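Chitinase (Thermococcus kodakarensis KOD1, PDB 5DHE) hydrolyses chitin, and this chitin-binding domain probably anchors the enzyme to its insoluble polysaccharide substrate. Local coordinates at residues A[77-81]-A[82-86]. Residues are numbered along the deposited sequence; the frame is centred on the assembly and turned at random.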
loop_
_atom_site.group_PDB
_atom_site.type_symbol
_atom_site.label_atom_id
_atom_site.label_comp_id
_atom_site.label_asym_id
_atom_site.label_seq_id
_atom_site.Cartn_x
_atom_site.Cartn_y
_atom_site.Cartn_z
ATOM N N PHE A 77 -7.067 -3.028 -1.950
ATOM C CA PHE A 77 -7.380 -4.023 -0.942
ATOM C C PHE A 77 -8.539 -3.531 -0.113
ATOM O O PHE A 77 -8.861 -2.340 -0.111
ATOM C CB PHE A 77 -6.160 -4.321 -0.043
ATOM C CG PHE A 77 -5.674 -3.149 0.791
ATOM C CD1 PHE A 77 -6.158 -2.941 2.090
ATOM C CD2 PHE A 77 -4.683 -2.294 0.298
ATOM C CE1 PHE A 77 -5.650 -1.901 2.878
ATOM C CE2 PHE A 77 -4.171 -1.245 1.088
ATOM C CZ PHE A 77 -4.655 -1.057 2.370
ATOM N N ILE A 78 -9.216 -4.463 0.542
ATOM C CA ILE A 78 -10.301 -4.106 1.426
ATOM C C ILE A 78 -9.838 -4.615 2.776
ATOM O O ILE A 78 -9.258 -5.703 2.859
ATOM C CB ILE A 78 -11.606 -4.814 1.030
ATOM C CG1 ILE A 78 -12.047 -4.303 -0.339
ATOM C CG2 ILE A 78 -12.682 -4.575 2.090
ATOM C CD1 ILE A 78 -13.289 -5.039 -0.862
ATOM N N ALA A 79 -10.039 -3.809 3.810
ATOM C CA ALA A 79 -9.670 -4.222 5.165
ATOM C C ALA A 79 -10.941 -4.094 5.984
ATOM O O ALA A 79 -11.725 -3.163 5.782
ATOM C CB ALA A 79 -8.577 -3.329 5.725
ATOM N N THR A 80 -11.158 -5.034 6.900
ATOM C CA THR A 80 -12.372 -5.019 7.695
ATOM C C THR A 80 -12.470 -3.862 8.678
ATOM O O THR A 80 -11.473 -3.379 9.217
ATOM C CB THR A 80 -12.529 -6.359 8.429
ATOM O OG1 THR A 80 -11.406 -6.569 9.301
ATOM C CG2 THR A 80 -12.599 -7.494 7.405
ATOM N N GLY A 81 -13.693 -3.404 8.902
ATOM C CA GLY A 81 -13.872 -2.289 9.812
ATOM C C GLY A 81 -13.878 -0.946 9.103
ATOM O O GLY A 81 -13.689 -0.861 7.884
ATOM N N SER A 82 -14.080 0.103 9.896
ATOM C CA SER A 82 -14.143 1.490 9.432
ATOM C C SER A 82 -12.784 2.175 9.512
ATOM O O SER A 82 -12.252 2.341 10.600
ATOM C CB SER A 82 -15.144 2.262 10.304
ATOM O OG SER A 82 -15.212 3.631 9.933
ATOM N N GLU A 83 -12.233 2.555 8.360
ATOM C CA GLU A 83 -10.934 3.226 8.299
ATOM C C GLU A 83 -9.881 2.580 9.204
ATOM O O GLU A 83 -9.267 3.244 10.053
ATOM C CB GLU A 83 -11.112 4.707 8.650
ATOM C CG GLU A 83 -11.963 5.438 7.623
ATOM C CD GLU A 83 -12.080 6.920 7.906
ATOM O OE1 GLU A 83 -11.031 7.561 8.100
ATOM O OE2 GLU A 83 -13.213 7.441 7.926
ATOM N N PRO A 84 -9.614 1.281 9.004
ATOM C CA PRO A 84 -8.629 0.566 9.823
ATOM C C PRO A 84 -7.175 0.871 9.504
ATOM O O PRO A 84 -6.292 0.629 10.323
ATOM C CB PRO A 84 -8.980 -0.901 9.577
ATOM C CG PRO A 84 -9.416 -0.884 8.156
ATOM C CD PRO A 84 -10.298 0.353 8.082
ATOM N N VAL A 85 -6.909 1.405 8.320
ATOM C CA VAL A 85 -5.528 1.716 7.986
ATOM C C VAL A 85 -5.108 3.018 8.661
ATOM O O VAL A 85 -5.720 4.069 8.473
ATOM C CB VAL A 85 -5.325 1.821 6.462
ATOM C CG1 VAL A 85 -3.883 2.270 6.148
ATOM C CG2 VAL A 85 -5.584 0.461 5.822
ATOM N N GLU A 86 -4.043 2.937 9.445
ATOM C CA GLU A 86 -3.529 4.102 10.156
ATOM C C GLU A 86 -2.388 4.746 9.377
ATOM O O GLU A 86 -2.131 5.946 9.525
ATOM C CB GLU A 86 -3.043 3.681 11.543
ATOM C CG GLU A 86 -4.164 3.167 12.443
ATOM C CD GLU A 86 -3.658 2.694 13.790
ATOM O OE1 GLU A 86 -2.647 1.968 13.826
ATOM O OE2 GLU A 86 -4.278 3.044 14.815
#
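Pro84 sets its ring against the methyl group of Ala79, with Pro84 CG 3.5 Å from Ala79 CB, at the turn that carries the chain from one sheet of this beta-sandwich to the other. Strand 72-80 belongs to the four-stranded sheet and strand 85-92 to the five-stranded one. Both residues are buried, at the end of the sandwich where the chain crosses between the sheets. The same ring lies along the backbone of the turn: Pro84 CG is 3.4 Å from Thr80 O. Pro84 CD is 3.6 Å from Gly81 O. Cutting the ring back to an alanine here is likely to open a gap beside the Ala79 methyl and free the backbone to turn about N-CA. Val85 has CG2 anti to its carbonyl carbon, which brings that methyl to the edge of the Phe77 ring, close to the ring plane, with Val85 CG2 3.8 Å from Phe77 CE1. Gly81, with phi 93° and psi 178°, takes a backbone shape in which a side chain would collide with Ser82 N and the preceding carbonyl.

Further out, Leu39, on strand 34-39 beside strand 85-92, packs against Ala79 across the sandwich and also against Pro84 and Val85. The Tyr21 hydroxyl bonds Val85 N and its ring stacks on Phe77, while Ser82 OG hydrogen-bonds Asp15 OD2. Thr19 OG1 ties the turn to strand 18-26, hydrogen-bonding both Gly81 O and Glu83 N.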